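PDB 2WJR: N-acetylneuraminic acid outer membrane channel protein NanC from Escherichia coli, which forms a monomeric, weakly anion-selective outer membrane channel through which the sialic acid N-acetylneuraminic acid enters the bacterium. Local coordinates for residues S122-V133 with W145-Y156. The protein carries 1 engineered substitution. Residues are numbered along the deposited sequence; the frame is centred on the assembly and turned at random.
Sequences SRDNVHRWDGYV and WQTTLYSKQNDY. With OCT (N-octane), chain E; PO4 (phosphate ion), chain D.
From the Val-126/Lys-152 pair to the Val-133/Trp-145 pair, strands 126-133 and 145-152 run antiparallel, their axes at 165°, in a hairpin of the porin's beta-barrel wall. The hairpin illustrates how the two faces of such a wall can differ: octane lies against Gly-131, Val-133, Thr-147 and one face of the Trp-145 indole, consistent with this being the lipid-facing side, whereas the other face carries Arg-128, Asp-130, Gln-146 and Thr-148. There Asp-130 OD1 accepts three bonds. Arg-128, its chain extended, grips the carboxylate side-on, NE to OD2 and NH2 to OD1, both on syn lone pairs. Thr-148 OG1 meets Asp-130 OD1 on the anti side at 2.5 Å, and Gln-146 NE2 reaches the same Asp-130 OD1 from above the carboxylate plane at 2.8 Å. A chi1 of -53° sets OG1 of Thr-148 beside its own backbone N, within reach of Asp-130, and leaves CG2 to lie over one guanidinium face of Arg-128. Arg-104 of strand 99-110 forms a salt bridge with Asp-130 OD2, so an alanine in place of Asp-130 would probably leave two arginines without their shared counter-charge and free the Gln-146 amide to turn. Beyond the membrane span, Lys-152 NZ bridges to Asp-124 OD1 at 2.9 Å; Lys-110 also pairs with Asp-124 OD2. Asn-154 ND2 donates almost straight (174°) to Arg-123 O, tying the extracellular ends together. Asp-124 CB sits over the centre of the Tyr-156 ring, 3.5 Å from its centroid, a CH-pi contact.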
ATOM      1  N   SER A 122      -1.194 -25.027   4.083  1.00 28.71           N
ATOM      2  CA  SER A 122      -0.126 -24.565   3.207  1.00 27.89           C
ATOM      3  C   SER A 122       0.222 -23.140   3.624  1.00 26.84           C
ATOM      4  O   SER A 122      -0.125 -22.719   4.726  1.00 25.98           O
ATOM      5  CB  SER A 122      -0.579 -24.659   1.750  1.00 28.06           C
ATOM      6  OG  SER A 122       0.419 -24.201   0.847  1.00 28.68           O
ATOM      7  N   ARG A 123       0.873 -22.399   2.735  1.00 25.42           N
ATOM      8  CA  ARG A 123       1.301 -21.039   3.026  1.00 24.72           C
ATOM      9  C   ARG A 123       0.827 -20.112   1.907  1.00 23.12           C
ATOM     10  O   ARG A 123       1.127 -20.331   0.738  1.00 22.75           O
ATOM     11  CB  ARG A 123       2.819 -21.029   3.123  1.00 25.67           C
ATOM     12  CG  ARG A 123       3.373 -20.228   4.231  1.00 27.68           C
ATOM     13  CD  ARG A 123       4.891 -20.295   4.231  1.00 29.09           C
ATOM     14  NE  ARG A 123       5.394 -21.433   4.991  1.00 30.21           N
ATOM     15  CZ  ARG A 123       5.445 -21.499   6.321  1.00 29.55           C
ATOM     16  NH1 ARG A 123       5.013 -20.499   7.071  1.00 28.55           N
ATOM     17  NH2 ARG A 123       5.925 -22.588   6.900  1.00 31.80           N
ATOM     18  N   ASP A 124       0.107 -19.075   2.290  1.00 21.36           N
ATOM     19  CA  ASP A 124      -0.542 -18.206   1.348  1.00 20.84           C
ATOM     20  C   ASP A 124       0.427 -17.061   1.029  1.00 19.94           C
ATOM     21  O   ASP A 124       0.245 -15.930   1.456  1.00 19.27           O
ATOM     22  CB  ASP A 124      -1.863 -17.682   1.881  1.00 20.87           C
ATOM     23  CG  ASP A 124      -2.491 -16.658   0.970  1.00 21.04           C
ATOM     24  OD1 ASP A 124      -2.415 -16.826  -0.265  1.00 23.21           O
ATOM     25  OD2 ASP A 124      -3.051 -15.681   1.489  1.00 20.32           O
ATOM     26  N   ASN A 125       1.416 -17.402   0.235  1.00 19.03           N
ATOM     27  CA  ASN A 125       2.454 -16.453  -0.166  1.00 19.03           C
ATOM     28  C   ASN A 125       2.013 -15.754  -1.441  1.00 19.22           C
ATOM     29  O   ASN A 125       1.242 -16.306  -2.254  1.00 18.81           O
ATOM     30  CB  ASN A 125       3.767 -17.161  -0.379  1.00 19.29           C
ATOM     31  CG  ASN A 125       4.210 -17.939   0.828  1.00 20.33           C
ATOM     32  OD1 ASN A 125       3.982 -17.517   1.977  1.00 21.70           O
ATOM     33  ND2 ASN A 125       4.851 -19.095   0.588  1.00 20.83           N
ATOM     34  N   VAL A 126       2.491 -14.522  -1.620  1.00 18.48           N
ATOM     35  CA  VAL A 126       1.983 -13.676  -2.660  1.00 18.26           C
ATOM     36  C   VAL A 126       3.101 -12.943  -3.418  1.00 19.03           C
ATOM     37  O   VAL A 126       4.065 -12.470  -2.814  1.00 18.51           O
ATOM     38  CB  VAL A 126       1.022 -12.645  -2.074  1.00 18.79           C
ATOM     39  CG1 VAL A 126       0.726 -11.555  -3.126  1.00 17.62           C
ATOM     40  CG2 VAL A 126      -0.278 -13.317  -1.585  1.00 19.31           C
ATOM     41  N   HIS A 127       2.958 -12.876  -4.736  1.00 19.02           N
ATOM     42  CA  HIS A 127       3.834 -12.068  -5.597  1.00 19.23           C
ATOM     43  C   HIS A 127       3.131 -10.771  -5.857  1.00 18.91           C
ATOM     44  O   HIS A 127       2.017 -10.780  -6.370  1.00 19.20           O
ATOM     45  CB  HIS A 127       4.052 -12.743  -6.940  1.00 19.47           C
ATOM     46  CG  HIS A 127       4.781 -14.045  -6.868  1.00 20.75           C
ATOM     47  ND1 HIS A 127       6.121 -14.136  -6.565  1.00 21.68           N
ATOM     48  CD2 HIS A 127       4.358 -15.314  -7.093  1.00 23.15           C
ATOM     49  CE1 HIS A 127       6.491 -15.402  -6.578  1.00 24.56           C
ATOM     50  NE2 HIS A 127       5.441 -16.139  -6.901  1.00 22.97           N
ATOM     51  N   ARG A 128       3.758  -9.640  -5.525  1.00 18.53           N
ATOM     52  CA  ARG A 128       3.096  -8.352  -5.632  1.00 18.01           C
ATOM     53  C   ARG A 128       3.949  -7.307  -6.390  1.00 18.03           C
ATOM     54  O   ARG A 128       5.136  -7.124  -6.106  1.00 16.76           O
ATOM     55  CB  ARG A 128       2.711  -7.816  -4.251  1.00 17.96           C
ATOM     56  CG  ARG A 128       2.122  -6.423  -4.310  1.00 17.47           C
ATOM     57  CD  ARG A 128       1.747  -5.891  -2.967  1.00 19.58           C
ATOM     58  NE  ARG A 128       1.305  -4.491  -3.078  1.00 19.45           N
ATOM     59  CZ  ARG A 128       0.299  -3.922  -2.411  1.00 18.88           C
ATOM     60  NH1 ARG A 128      -0.445  -4.613  -1.543  1.00 19.51           N
ATOM     61  NH2 ARG A 128       0.024  -2.642  -2.644  1.00 18.74           N
ATOM     62  N   TRP A 129       3.304  -6.653  -7.355  1.00 17.74           N
ATOM     63  CA  TRP A 129       3.907  -5.579  -8.133  1.00 18.00           C
ATOM     64  C   TRP A 129       3.136  -4.286  -7.873  1.00 17.78           C
ATOM     65  O   TRP A 129       1.891  -4.274  -7.858  1.00 16.39           O
ATOM     66  CB  TRP A 129       3.829  -5.904  -9.624  1.00 17.95           C
ATOM     67  CG  TRP A 129       4.782  -6.930 -10.085  1.00 20.36           C
ATOM     68  CD1 TRP A 129       4.574  -8.285 -10.204  1.00 21.71           C
ATOM     69  CD2 TRP A 129       6.128  -6.687 -10.508  1.00 22.42           C
ATOM     70  NE1 TRP A 129       5.729  -8.889 -10.665  1.00 23.79           N
ATOM     71  CE2 TRP A 129       6.688  -7.924 -10.860  1.00 24.20           C
ATOM     72  CE3 TRP A 129       6.918  -5.531 -10.607  1.00 25.03           C
ATOM     73  CZ2 TRP A 129       8.011  -8.037 -11.319  1.00 25.51           C
ATOM     74  CZ3 TRP A 129       8.223  -5.644 -11.058  1.00 24.87           C
ATOM     75  CH2 TRP A 129       8.752  -6.889 -11.420  1.00 25.58           C
ATOM     76  N   ASP A 130       3.874  -3.187  -7.685  1.00 17.17           N
ATOM     77  CA  ASP A 130       3.281  -1.871  -7.624  1.00 16.57           C
ATOM     78  C   ASP A 130       3.998  -0.954  -8.614  1.00 16.35           C
ATOM     79  O   ASP A 130       5.216  -0.998  -8.725  1.00 17.01           O
ATOM     80  CB  ASP A 130       3.393  -1.284  -6.217  1.00 16.64           C
ATOM     81  CG  ASP A 130       2.513  -2.001  -5.203  1.00 17.07           C
ATOM     82  OD1 ASP A 130       1.337  -1.608  -5.036  1.00 18.54           O
ATOM     83  OD2 ASP A 130       3.041  -2.917  -4.535  1.00 18.35           O
ATOM     84  N   GLY A 131       3.219  -0.165  -9.324  1.00 16.48           N
ATOM     85  CA  GLY A 131       3.704   0.907 -10.193  1.00 17.09           C
ATOM     86  C   GLY A 131       3.264   2.234  -9.595  1.00 17.36           C
ATOM     87  O   GLY A 131       2.179   2.338  -9.017  1.00 16.46           O
ATOM     88  N   TYR A 132       4.100   3.263  -9.755  1.00 18.07           N
ATOM     89  CA  TYR A 132       3.861   4.564  -9.125  1.00 18.47           C
ATOM     90  C   TYR A 132       4.154   5.682 -10.124  1.00 19.25           C
ATOM     91  O   TYR A 132       5.154   5.635 -10.851  1.00 18.09           O
ATOM     92  CB  TYR A 132       4.797   4.783  -7.929  1.00 19.37           C
ATOM     93  CG  TYR A 132       4.752   3.749  -6.841  1.00 19.41           C
ATOM     94  CD1 TYR A 132       3.949   3.923  -5.731  1.00 21.68           C
ATOM     95  CD2 TYR A 132       5.522   2.592  -6.924  1.00 18.57           C
ATOM     96  CE1 TYR A 132       3.919   2.983  -4.728  1.00 22.10           C
ATOM     97  CE2 TYR A 132       5.497   1.641  -5.935  1.00 21.03           C
ATOM     98  CZ  TYR A 132       4.695   1.847  -4.836  1.00 21.53           C
ATOM     99  OH  TYR A 132       4.660   0.908  -3.854  1.00 23.25           O
ATOM    100  N   VAL A 133       3.273   6.672 -10.159  1.00 20.29           N
ATOM    101  CA  VAL A 133       3.536   7.924 -10.853  1.00 21.44           C
ATOM    102  C   VAL A 133       3.094   9.073  -9.956  1.00 21.42           C
ATOM    103  O   VAL A 133       1.967   9.081  -9.440  1.00 22.51           O
ATOM    104  CB  VAL A 133       2.818   8.020 -12.222  1.00 20.79           C
ATOM    105  CG1 VAL A 133       3.270   9.278 -12.936  1.00 22.86           C
ATOM    106  CG2 VAL A 133       3.111   6.811 -13.109  1.00 24.79           C
ATOM    107  N   TRP A 145      -0.666   8.329  -8.622  1.00 20.68           N
ATOM    108  CA  TRP A 145      -1.375   7.083  -8.934  1.00 20.55           C
ATOM    109  C   TRP A 145      -0.467   5.899  -8.614  1.00 20.19           C
ATOM    110  O   TRP A 145       0.695   5.859  -9.029  1.00 19.46           O
ATOM    111  CB  TRP A 145      -1.823   7.096 -10.395  1.00 21.05           C
ATOM    112  CG  TRP A 145      -2.352   5.785 -10.947  1.00 22.10           C
ATOM    113  CD1 TRP A 145      -3.160   4.880 -10.314  1.00 21.62           C
ATOM    114  CD2 TRP A 145      -2.138   5.274 -12.264  1.00 24.25           C
ATOM    115  NE1 TRP A 145      -3.450   3.833 -11.150  1.00 22.93           N
ATOM    116  CE2 TRP A 145      -2.841   4.051 -12.358  1.00 24.04           C
ATOM    117  CE3 TRP A 145      -1.424   5.732 -13.375  1.00 26.95           C
ATOM    118  CZ2 TRP A 145      -2.830   3.274 -13.515  1.00 27.55           C
ATOM    119  CZ3 TRP A 145      -1.417   4.962 -14.521  1.00 28.86           C
ATOM    120  CH2 TRP A 145      -2.113   3.747 -14.586  1.00 28.31           C
ATOM    121  N   GLN A 146      -1.018   4.928  -7.880  1.00 18.67           N
ATOM    122  CA  GLN A 146      -0.350   3.686  -7.590  1.00 18.58           C
ATOM    123  C   GLN A 146      -1.198   2.550  -8.158  1.00 17.99           C
ATOM    124  O   GLN A 146      -2.367   2.428  -7.831  1.00 18.91           O
ATOM    125  CB  GLN A 146      -0.190   3.516  -6.078  1.00 18.09           C
ATOM    126  CG  GLN A 146       0.578   2.257  -5.689  1.00 20.39           C
ATOM    127  CD  GLN A 146       0.748   2.098  -4.186  1.00 23.84           C
ATOM    128  OE1 GLN A 146       0.557   3.047  -3.418  1.00 28.91           O
ATOM    129  NE2 GLN A 146       1.108   0.911  -3.761  1.00 22.03           N
ATOM    130  N   THR A 147      -0.599   1.738  -9.007  1.00 18.77           N
ATOM    131  CA  THR A 147      -1.273   0.579  -9.575  1.00 19.16           C
ATOM    132  C   THR A 147      -0.630  -0.699  -9.021  1.00 18.77           C
ATOM    133  O   THR A 147       0.580  -0.767  -8.776  1.00 17.84           O
ATOM    134  CB  THR A 147      -1.327   0.674 -11.160  1.00 19.05           C
ATOM    135  OG1 THR A 147      -2.231  -0.317 -11.677  1.00 22.12           O
ATOM    136  CG2 THR A 147       0.043   0.516 -11.784  1.00 20.39           C
ATOM    137  N   THR A 148      -1.454  -1.717  -8.762  1.00 18.24           N
ATOM    138  CA  THR A 148      -0.984  -2.887  -8.065  1.00 17.56           C
ATOM    139  C   THR A 148      -1.563  -4.151  -8.700  1.00 17.36           C
ATOM    140  O   THR A 148      -2.724  -4.171  -9.085  1.00 16.17           O
ATOM    141  CB  THR A 148      -1.422  -2.865  -6.598  1.00 18.07           C
ATOM    142  OG1 THR A 148      -1.016  -1.631  -5.991  1.00 18.79           O
ATOM    143  CG2 THR A 148      -0.873  -4.068  -5.832  1.00 15.60           C
ATOM    144  N   LEU A 149      -0.718  -5.150  -8.832  1.00 17.84           N
ATOM    145  CA  LEU A 149      -1.116  -6.500  -9.307  1.00 18.74           C
ATOM    146  C   LEU A 149      -0.516  -7.496  -8.322  1.00 18.45           C
ATOM    147  O   LEU A 149       0.703  -7.490  -8.073  1.00 19.07           O
ATOM    148  CB  LEU A 149      -0.594  -6.745 -10.717  1.00 18.96           C
ATOM    149  CG  LEU A 149      -0.727  -8.171 -11.277  1.00 20.24           C
ATOM    150  CD1 LEU A 149      -2.193  -8.562 -11.286  1.00 21.62           C
ATOM    151  CD2 LEU A 149      -0.109  -8.266 -12.708  1.00 25.81           C
ATOM    152  N   TYR A 150      -1.344  -8.332  -7.703  1.00 18.18           N
ATOM    153  CA  TYR A 150      -0.784  -9.419  -6.924  1.00 18.24           C
ATOM    154  C   TYR A 150      -1.446 -10.740  -7.265  1.00 18.17           C
ATOM    155  O   TYR A 150      -2.609 -10.775  -7.655  1.00 17.43           O
ATOM    156  CB  TYR A 150      -0.827  -9.159  -5.421  1.00 18.26           C
ATOM    157  CG  TYR A 150      -2.022  -8.435  -4.889  1.00 19.44           C
ATOM    158  CD1 TYR A 150      -3.279  -9.028  -4.896  1.00 18.45           C
ATOM    159  CD2 TYR A 150      -1.900  -7.185  -4.322  1.00 20.43           C
ATOM    160  CE1 TYR A 150      -4.379  -8.394  -4.358  1.00 19.70           C
ATOM    161  CE2 TYR A 150      -2.989  -6.534  -3.788  1.00 20.48           C
ATOM    162  CZ  TYR A 150      -4.245  -7.142  -3.811  1.00 22.04           C
ATOM    163  OH  TYR A 150      -5.355  -6.493  -3.295  1.00 21.57           O
ATOM    164  N   SER A 151      -0.667 -11.791  -7.120  1.00 19.24           N
ATOM    165  CA  SER A 151      -1.104 -13.149  -7.464  1.00 20.41           C
ATOM    166  C   SER A 151      -0.629 -14.134  -6.427  1.00 19.99           C
ATOM    167  O   SER A 151       0.385 -13.930  -5.763  1.00 20.02           O
ATOM    168  CB  SER A 151      -0.548 -13.548  -8.835  1.00 20.91           C
ATOM    169  OG  SER A 151       0.855 -13.612  -8.784  1.00 24.67           O
ATOM    170  N   LYS A 152      -1.379 -15.223  -6.288  1.00 20.41           N
ATOM    171  CA  LYS A 152      -1.085 -16.253  -5.320  1.00 20.48           C
ATOM    172  C   LYS A 152      -0.045 -17.207  -5.821  1.00 20.78           C
ATOM    173  O   LYS A 152      -0.090 -17.654  -6.975  1.00 21.00           O
ATOM    174  CB  LYS A 152      -2.360 -17.059  -5.000  1.00 20.60           C
ATOM    175  CG  LYS A 152      -3.526 -16.238  -4.540  1.00 19.47           C
ATOM    176  CD  LYS A 152      -3.248 -15.589  -3.217  1.00 21.18           C
ATOM    177  CE  LYS A 152      -4.491 -15.175  -2.474  1.00 21.31           C
ATOM    178  NZ  LYS A 152      -4.164 -14.656  -1.143  1.00 21.05           N
ATOM    179  N   GLN A 153       0.891 -17.558  -4.949  1.00 20.67           N
ATOM    180  CA  GLN A 153       1.867 -18.569  -5.289  1.00 21.98           C
ATOM    181  C   GLN A 153       1.240 -19.983  -5.158  1.00 22.18           C
ATOM    182  O   GLN A 153       1.531 -20.876  -5.952  1.00 21.37           O
ATOM    183  CB  GLN A 153       3.089 -18.441  -4.388  1.00 21.78           C
ATOM    184  CG  GLN A 153       4.144 -19.500  -4.568  1.00 24.67           C
ATOM    185  CD  GLN A 153       5.406 -19.181  -3.787  1.00 30.02           C
ATOM    186  OE1 GLN A 153       5.358 -18.911  -2.578  1.00 29.79           O
ATOM    187  NE2 GLN A 153       6.542 -19.194  -4.475  1.00 33.31           N
ATOM    188  N   ASN A 154       0.400 -20.160  -4.147  1.00 22.49           N
ATOM    189  CA  ASN A 154      -0.123 -21.492  -3.780  1.00 22.54           C
ATOM    190  C   ASN A 154      -1.635 -21.570  -3.994  1.00 23.11           C
ATOM    191  O   ASN A 154      -2.219 -20.689  -4.624  1.00 22.70           O
ATOM    192  CB  ASN A 154       0.289 -21.806  -2.340  1.00 21.80           C
ATOM    193  CG  ASN A 154       1.766 -22.050  -2.207  1.00 21.82           C
ATOM    194  OD1 ASN A 154       2.370 -22.674  -3.076  1.00 24.07           O
ATOM    195  ND2 ASN A 154       2.371 -21.558  -1.119  1.00 25.18           N
ATOM    196  N   ASP A 155      -2.293 -22.610  -3.472  1.00 23.05           N
ATOM    197  CA  ASP A 155      -3.692 -22.873  -3.836  1.00 23.77           C
ATOM    198  C   ASP A 155      -4.675 -22.086  -2.982  1.00 23.33           C
ATOM    199  O   ASP A 155      -5.415 -22.647  -2.182  1.00 23.34           O
ATOM    200  CB  ASP A 155      -3.971 -24.391  -3.757  1.00 24.21           C
ATOM    201  CG  ASP A 155      -5.354 -24.762  -4.236  1.00 26.95           C
ATOM    202  OD1 ASP A 155      -5.977 -23.957  -4.975  1.00 24.94           O
ATOM    203  OD2 ASP A 155      -5.818 -25.882  -3.867  1.00 28.28           O
ATOM    204  N   TYR A 156      -4.666 -20.769  -3.169  1.00 23.12           N
ATOM    205  CA  TYR A 156      -5.543 -19.848  -2.479  1.00 22.83           C
ATOM    206  C   TYR A 156      -6.184 -18.908  -3.464  1.00 22.94           C
ATOM    207  O   TYR A 156      -5.794 -18.861  -4.626  1.00 23.31           O
ATOM    208  CB  TYR A 156      -4.752 -19.024  -1.469  1.00 23.02           C
ATOM    209  CG  TYR A 156      -4.119 -19.833  -0.374  1.00 21.36           C
ATOM    210  CD1 TYR A 156      -4.811 -20.104   0.800  1.00 20.08           C
ATOM    211  CD2 TYR A 156      -2.836 -20.298  -0.496  1.00 21.39           C
ATOM    212  CE1 TYR A 156      -4.231 -20.851   1.815  1.00 20.31           C
ATOM    213  CE2 TYR A 156      -2.246 -21.017   0.504  1.00 20.21           C
ATOM    214  CZ  TYR A 156      -2.962 -21.299   1.661  1.00 21.20           C
ATOM    215  OH  TYR A 156      -2.347 -22.002   2.650  1.00 21.63           O
TER
HETATM  216  C1  OCT E1219       1.678   3.727 -12.852  1.00 42.17           C
HETATM  217  C2  OCT E1219       2.680   2.825 -13.589  1.00 43.86           C
HETATM  218  C3  OCT E1219       4.032   3.531 -13.769  1.00 44.98           C
HETATM  219  C4  OCT E1219       5.127   2.589 -14.307  1.00 45.75           C
HETATM  220  C5  OCT E1219       6.472   2.852 -13.621  1.00 46.26           C
HETATM  221  C6  OCT E1219       7.693   2.695 -14.559  1.00 46.47           C
HETATM  222  C7  OCT E1219       9.019   2.586 -13.761  1.00 45.93           C
HETATM  223  C8  OCT E1219      10.290   2.814 -14.605  1.00 45.15           C
HETATM  224  P   PO4 D1218       4.427 -24.851   3.187  1.00 62.98           P
HETATM  225  O1  PO4 D1218       5.298 -26.080   3.079  1.00 62.56           O
HETATM  226  O2  PO4 D1218       5.336 -23.686   3.513  1.00 62.04           O
HETATM  227  O3  PO4 D1218       3.722 -24.597   1.863  1.00 62.22           O
HETATM  228  O4  PO4 D1218       3.398 -25.070   4.279  1.00 60.96           O
HETATM  229  O   HOH W   1      -1.420 -24.507  -1.453  1.00 23.46           O
HETATM  230  O   HOH W   2      -0.696 -18.134  -2.102  1.00 22.54           O
HETATM  231  O   HOH W   3       5.780 -18.822  -7.532  1.00 39.96           O